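Local coordinates for 3-dehydroquinate dehydratase (Clostridium difficile, PDB 4H3D), which catalyses the dehydration of 3-dehydroquinate to 3-dehydroshikimate through an imine intermediate, the third step of the chorismate pathway, at residues Arg217-Ala231 against Gln240-His254. Residues are numbered along the deposited sequence; the frame is centred on the assembly and turned at random. Where two conformers were deposited one is given.
With SHL (5-hydroxy-6-methyl-4-oxo-4H-pyran-2-carboxylic acid), chain I.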
loop_
_atom_site.group_PDB
_atom_site.type_symbol
_atom_site.label_atom_id
_atom_site.label_comp_id
_atom_site.label_asym_id
_atom_site.label_seq_id
_atom_site.Cartn_x
_atom_site.Cartn_y
_atom_site.Cartn_z
ATOM N N ARG B 217 4.879 4.816 -1.152
ATOM C CA ARG B 217 6.206 4.309 -0.778
ATOM C C ARG B 217 6.233 2.799 -0.824
ATOM O O ARG B 217 7.315 2.189 -0.775
ATOM C CB ARG B 217 6.571 4.708 0.649
ATOM C CG ARG B 217 6.587 6.172 0.888
ATOM C CD ARG B 217 7.038 6.494 2.300
ATOM N NE ARG B 217 6.993 7.934 2.539
ATOM C CZ ARG B 217 8.028 8.765 2.419
ATOM N NH1 ARG B 217 9.233 8.314 2.075
ATOM N NH2 ARG B 217 7.857 10.054 2.662
ATOM N N LEU B 218 5.048 2.193 -0.909
ATOM C CA LEU B 218 4.932 0.739 -0.832
ATOM C C LEU B 218 4.688 0.057 -2.152
ATOM O O LEU B 218 5.098 -1.083 -2.324
ATOM C CB LEU B 218 3.753 0.362 0.092
ATOM C CG LEU B 218 3.721 0.943 1.510
ATOM C CD1 LEU B 218 2.494 0.452 2.252
ATOM C CD2 LEU B 218 4.978 0.559 2.278
ATOM N N CYS B 219 4.037 0.750 -3.079
ATOM C CA CYS B 219 3.530 0.117 -4.296
ATOM C C CYS B 219 4.313 0.379 -5.578
ATOM O O CYS B 219 3.751 0.312 -6.674
ATOM C CB CYS B 219 2.078 0.556 -4.500
ATOM S SG CYS B 219 1.940 2.313 -4.857
ATOM N N GLY B 220 5.602 0.653 -5.451
ATOM C CA GLY B 220 6.444 0.910 -6.606
ATOM C C GLY B 220 6.495 -0.197 -7.640
ATOM O O GLY B 220 6.515 0.072 -8.847
ATOM N N GLU B 221 6.498 -1.448 -7.194
ATOM C CA GLU B 221 6.600 -2.547 -8.133
ATOM C C GLU B 221 5.411 -2.585 -9.072
ATOM O O GLU B 221 5.550 -2.929 -10.239
ATOM C CB GLU B 221 6.784 -3.890 -7.413
ATOM C CG GLU B 221 7.177 -5.013 -8.333
ATOM C CD GLU B 221 7.620 -6.260 -7.594
ATOM O OE1 GLU B 221 7.571 -7.355 -8.198
ATOM O OE2 GLU B 221 8.008 -6.149 -6.414
ATOM N N ILE B 222 4.248 -2.217 -8.577
ATOM C CA ILE B 222 3.061 -2.212 -9.417
ATOM C C ILE B 222 2.903 -0.920 -10.230
ATOM O O ILE B 222 2.660 -0.972 -11.431
ATOM C CB ILE B 222 1.789 -2.477 -8.582
ATOM C CG1 ILE B 222 1.757 -3.954 -8.144
ATOM C CG2 ILE B 222 0.527 -2.158 -9.394
ATOM C CD1 ILE B 222 1.615 -4.963 -9.305
ATOM N N PHE B 223 3.068 0.231 -9.592
ATOM C CA PHE B 223 2.822 1.496 -10.282
ATOM C C PHE B 223 4.010 2.105 -11.014
ATOM O O PHE B 223 3.823 2.870 -11.950
ATOM C CB PHE B 223 2.121 2.473 -9.347
ATOM C CG PHE B 223 0.763 2.001 -8.951
ATOM C CD1 PHE B 223 -0.313 2.176 -9.802
ATOM C CD2 PHE B 223 0.574 1.293 -7.785
ATOM C CE1 PHE B 223 -1.564 1.701 -9.459
ATOM C CE2 PHE B 223 -0.687 0.817 -7.437
ATOM C CZ PHE B 223 -1.742 1.021 -8.273
ATOM N N GLY B 224 5.217 1.759 -10.605
ATOM C CA GLY B 224 6.397 2.165 -11.358
ATOM C C GLY B 224 7.530 2.890 -10.672
ATOM O O GLY B 224 8.555 3.117 -11.312
ATOM N N SER B 225 7.392 3.279 -9.404
ATOM C CA SER B 225 8.501 3.973 -8.754
ATOM C C SER B 225 9.616 2.944 -8.465
ATOM O O SER B 225 9.366 1.876 -7.877
ATOM C CB SER B 225 8.075 4.716 -7.490
ATOM O OG SER B 225 9.192 5.431 -6.964
ATOM N N ALA B 226 10.825 3.273 -8.898
ATOM C CA ALA B 226 11.979 2.357 -8.834
ATOM C C ALA B 226 12.757 2.377 -7.537
ATOM O O ALA B 226 13.503 1.436 -7.250
ATOM C CB ALA B 226 12.940 2.639 -10.012
ATOM N N LEU B 227 12.575 3.436 -6.751
ATOM C CA LEU B 227 13.308 3.630 -5.500
ATOM C C LEU B 227 12.353 4.192 -4.432
ATOM O O LEU B 227 11.556 5.096 -4.721
ATOM C CB LEU B 227 14.456 4.614 -5.751
ATOM C CG LEU B 227 15.531 4.770 -4.688
ATOM C CD1 LEU B 227 16.234 3.454 -4.499
ATOM C CD2 LEU B 227 16.520 5.832 -5.057
ATOM N N THR B 228 12.426 3.661 -3.211
ATOM C CA THR B 228 11.577 4.107 -2.137
ATOM C C THR B 228 12.481 4.424 -0.938
ATOM O O THR B 228 13.511 3.780 -0.740
ATOM C CB THR B 228 10.478 3.091 -1.805
ATOM O OG1 THR B 228 9.642 3.616 -0.767
ATOM C CG2 THR B 228 11.071 1.754 -1.387
ATOM N N PHE B 229 12.107 5.440 -0.176
ATOM C CA PHE B 229 12.925 5.913 0.933
ATOM C C PHE B 229 12.358 5.534 2.300
ATOM O O PHE B 229 11.197 5.799 2.608
ATOM C CB PHE B 229 13.092 7.435 0.829
ATOM C CG PHE B 229 13.918 7.875 -0.359
ATOM C CD1 PHE B 229 13.397 7.833 -1.640
ATOM C CD2 PHE B 229 15.209 8.331 -0.191
ATOM C CE1 PHE B 229 14.172 8.239 -2.742
ATOM C CE2 PHE B 229 15.979 8.740 -1.285
ATOM C CZ PHE B 229 15.450 8.688 -2.554
ATOM N N GLY B 230 13.193 4.913 3.116
ATOM C CA GLY B 230 12.806 4.513 4.469
ATOM C C GLY B 230 13.567 5.365 5.476
ATOM O O GLY B 230 14.588 5.960 5.149
ATOM N N ALA B 231 13.057 5.448 6.694
ATOM C CA ALA B 231 13.718 6.215 7.737
ATOM C C ALA B 231 14.659 5.282 8.501
ATOM O O ALA B 231 14.377 4.083 8.642
ATOM C CB ALA B 231 12.680 6.823 8.675
ATOM N N GLN B 240 6.519 8.676 7.485
ATOM C CA GLN B 240 7.753 7.924 7.228
ATOM C C GLN B 240 7.574 6.474 7.682
ATOM O O GLN B 240 6.759 6.184 8.551
ATOM C CB GLN B 240 8.922 8.538 8.000
ATOM C CG GLN B 240 9.245 10.001 7.655
ATOM C CD GLN B 240 9.943 10.183 6.307
ATOM O OE1 GLN B 240 10.433 9.225 5.696
ATOM N NE2 GLN B 240 10.006 11.429 5.851
ATOM N N ILE B 241 8.345 5.575 7.091
ATOM C CA ILE B 241 8.293 4.159 7.438
ATOM C C ILE B 241 9.740 3.724 7.685
ATOM O O ILE B 241 10.614 4.033 6.879
ATOM C CB ILE B 241 7.592 3.333 6.308
ATOM C CG1 ILE B 241 7.622 1.834 6.601
ATOM C CG2 ILE B 241 8.238 3.580 4.971
ATOM C CD1 ILE B 241 6.810 1.025 5.604
ATOM N N SER B 242 10.007 3.056 8.810
ATOM C CA SER B 242 11.382 2.614 9.103
ATOM C C SER B 242 11.760 1.618 8.012
ATOM O O SER B 242 10.901 0.848 7.533
ATOM C CB SER B 242 11.482 1.974 10.477
ATOM O OG SER B 242 10.896 0.692 10.474
ATOM N N PHE B 243 13.027 1.614 7.631
ATOM C CA PHE B 243 13.469 0.820 6.484
ATOM C C PHE B 243 13.286 -0.689 6.636
ATOM O O PHE B 243 13.065 -1.383 5.639
ATOM C CB PHE B 243 14.910 1.192 6.068
ATOM C CG PHE B 243 15.981 0.626 6.954
ATOM C CD1 PHE B 243 16.530 -0.617 6.681
ATOM C CD2 PHE B 243 16.472 1.348 8.031
ATOM C CE1 PHE B 243 17.527 -1.142 7.487
ATOM C CE2 PHE B 243 17.466 0.828 8.835
ATOM C CZ PHE B 243 17.994 -0.414 8.563
ATOM N N LYS B 244 13.354 -1.190 7.867
ATOM C CA LYS B 244 13.160 -2.628 8.124
ATOM C C LYS B 244 11.725 -3.017 7.781
ATOM O O LYS B 244 11.472 -4.018 7.098
ATOM C CB LYS B 244 13.440 -2.976 9.587
ATOM C CG LYS B 244 14.875 -2.752 10.026
ATOM C CD LYS B 244 15.062 -3.040 11.519
ATOM C CE LYS B 244 16.442 -2.624 11.987
ATOM N NZ LYS B 244 16.694 -2.987 13.423
ATOM N N GLU B 245 10.788 -2.214 8.257
ATOM C CA GLU B 245 9.382 -2.475 8.015
ATOM C C GLU B 245 9.042 -2.265 6.539
ATOM O O GLU B 245 8.206 -2.975 5.977
ATOM C CB GLU B 245 8.527 -1.617 8.948
ATOM C CG GLU B 245 8.760 -1.984 10.425
ATOM C CD GLU B 245 7.890 -1.213 11.401
ATOM O OE1 GLU B 245 7.331 -0.167 11.015
ATOM O OE2 GLU B 245 7.776 -1.658 12.568
ATOM N N LEU B 246 9.721 -1.320 5.898
ATOM C CA LEU B 246 9.505 -1.066 4.484
ATOM C C LEU B 246 10.004 -2.276 3.685
ATOM O O LEU B 246 9.353 -2.721 2.723
ATOM C CB LEU B 246 10.227 0.223 4.067
ATOM C CG LEU B 246 10.045 0.729 2.640
ATOM C CD1 LEU B 246 8.581 0.874 2.340
ATOM C CD2 LEU B 246 10.805 2.091 2.424
ATOM N N ASN B 247 11.143 -2.826 4.093
ATOM C CA ASN B 247 11.688 -4.007 3.429
ATOM C C ASN B 247 10.691 -5.170 3.499
ATOM O O ASN B 247 10.449 -5.848 2.506
ATOM C CB ASN B 247 13.028 -4.439 4.045
ATOM C CG ASN B 247 13.715 -5.533 3.229
ATOM O OD1 ASN B 247 14.053 -5.329 2.065
ATOM N ND2 ASN B 247 13.935 -6.684 3.843
ATOM N N SER B 248 10.097 -5.374 4.670
ATOM C CA SER B 248 9.139 -6.451 4.857
ATOM C C SER B 248 7.934 -6.305 3.936
ATOM O O SER B 248 7.507 -7.268 3.319
ATOM C CB SER B 248 8.670 -6.502 6.308
ATOM O OG SER B 248 9.770 -6.682 7.170
ATOM N N VAL B 249 7.388 -5.097 3.848
ATOM C CA VAL B 249 6.224 -4.855 2.988
ATOM C C VAL B 249 6.558 -5.064 1.500
ATOM O O VAL B 249 5.778 -5.681 0.768
ATOM C CB VAL B 249 5.631 -3.458 3.199
ATOM C CG1 VAL B 249 4.419 -3.247 2.273
ATOM C CG2 VAL B 249 5.206 -3.275 4.657
ATOM N N LEU B 250 7.714 -4.567 1.062
ATOM C CA LEU B 250 8.124 -4.732 -0.320
ATOM C C LEU B 250 8.264 -6.211 -0.694
ATOM O O LEU B 250 7.909 -6.612 -1.806
ATOM C CB LEU B 250 9.428 -3.994 -0.595
ATOM C CG LEU B 250 9.406 -2.478 -0.437
ATOM C CD1 LEU B 250 10.792 -1.893 -0.771
ATOM C CD2 LEU B 250 8.382 -1.878 -1.310
ATOM N N ASN B 251 8.789 -7.016 0.224
ATOM C CA ASN B 251 8.940 -8.452 -0.035
ATOM C C ASN B 251 7.584 -9.130 -0.101
ATOM O O ASN B 251 7.370 -10.032 -0.909
ATOM C CB ASN B 251 9.810 -9.117 1.026
ATOM C CG ASN B 251 11.279 -8.762 0.888
ATOM O OD1 ASN B 251 11.712 -8.195 -0.133
ATOM N ND2 ASN B 251 12.067 -9.112 1.904
ATOM N N LEU B 252 6.672 -8.691 0.753
ATOM C CA LEU B 252 5.319 -9.232 0.764
ATOM C C LEU B 252 4.598 -8.944 -0.572
ATOM O O LEU B 252 3.888 -9.804 -1.099
ATOM C CB LEU B 252 4.531 -8.645 1.941
ATOM C CG LEU B 252 3.086 -9.112 2.121
ATOM C CD1 LEU B 252 3.037 -10.608 2.430
ATOM C CD2 LEU B 252 2.411 -8.312 3.227
ATOM N N LEU B 253 4.780 -7.738 -1.106
ATOM C CA LEU B 253 4.157 -7.360 -2.388
ATOM C C LEU B 253 4.862 -8.009 -3.592
ATOM O O LEU B 253 4.211 -8.339 -4.591
ATOM C CB LEU B 253 4.083 -5.827 -2.546
ATOM C CG LEU B 253 3.159 -5.102 -1.544
ATOM C CD1 LEU B 253 3.360 -3.562 -1.545
ATOM C CD2 LEU B 253 1.714 -5.435 -1.791
ATOM N N HIS B 254 6.177 -8.219 -3.492
ATOM C CA HIS B 254 6.936 -8.859 -4.573
ATOM C C HIS B 254 6.430 -10.283 -4.776
ATOM O O HIS B 254 6.252 -10.726 -5.907
ATOM C CB HIS B 254 8.439 -8.876 -4.240
ATOM C CG HIS B 254 9.309 -9.422 -5.340
ATOM N ND1 HIS B 254 9.475 -8.777 -6.548
ATOM C CD2 HIS B 254 10.090 -10.530 -5.398
ATOM C CE1 HIS B 254 10.295 -9.476 -7.313
ATOM N NE2 HIS B 254 10.687 -10.541 -6.637
HETATM O OAD SHL I . 11.241 10.110 1.962
HETATM C CAH SHL I . 10.872 11.308 1.882
HETATM O OAA SHL I . 10.001 11.771 2.663
HETATM C CAK SHL I . 11.476 12.152 0.870
HETATM O OAG SHL I . 12.459 11.570 0.001
HETATM C CAF SHL I . 13.197 12.413 -0.854
HETATM C CAL SHL I . 14.215 11.878 -1.571
HETATM C CAJ SHL I . 12.907 13.732 -0.827
HETATM O OAC SHL I . 13.598 14.566 -1.600
HETATM C CAI SHL I . 11.914 14.230 -0.031
HETATM C CAE SHL I . 11.205 13.457 0.800
HETATM O OAB SHL I . 11.631 15.523 -0.062
HETATM O O HOH W 1 7.502 -4.829 -4.130
HETATM O O HOH W 2 9.877 6.598 4.944
HETATM O O HOH W 3 13.644 9.031 4.983
#
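Leu218 packs its CD2 methyl among Ile241, Leu246 and Val249, closest to Leu246 CD1 at 3.6 Å. Leu246 CD2 meets Thr228 tip to tip. Thr228 presents CG2 to Leu250 CD1, 3.7 Å away, because its OG1, anti to the backbone N (chi1 -178°), donates to a lone pair of Arg217 O at 2.7 Å. In this TIM barrel the contact lays the last helix, 243-256, over the last strand, 227-229. The backbones join at Ala231, whose N donates to Ile241 O and whose O accepts from Phe243 N; just before Ala231, Gly230 CA lies 3.7 Å from Leu246 CD2. Arg217 and Gln240 both bind 3-dehydroquinate, so this end lines the active site: Arg217 meets the carboxylate of bound SHL with two nearly straight bonds, NH1 to OAD and NH2 to OAA, while Gln240 NE2 adds a longer one to OAA and its OE1 lies over a guanidinium face. Phe229 lays a ring face under the SHL methyl CAL. At the far end, His254 ND1 donates to both oxygens of Glu221, each on its syn side, OE1 at 2.9 Å and, in the ring plane, OE2 at 3.0 Å, the ring and carboxylate planes 48° apart; a water ties OE2 to Leu250 O.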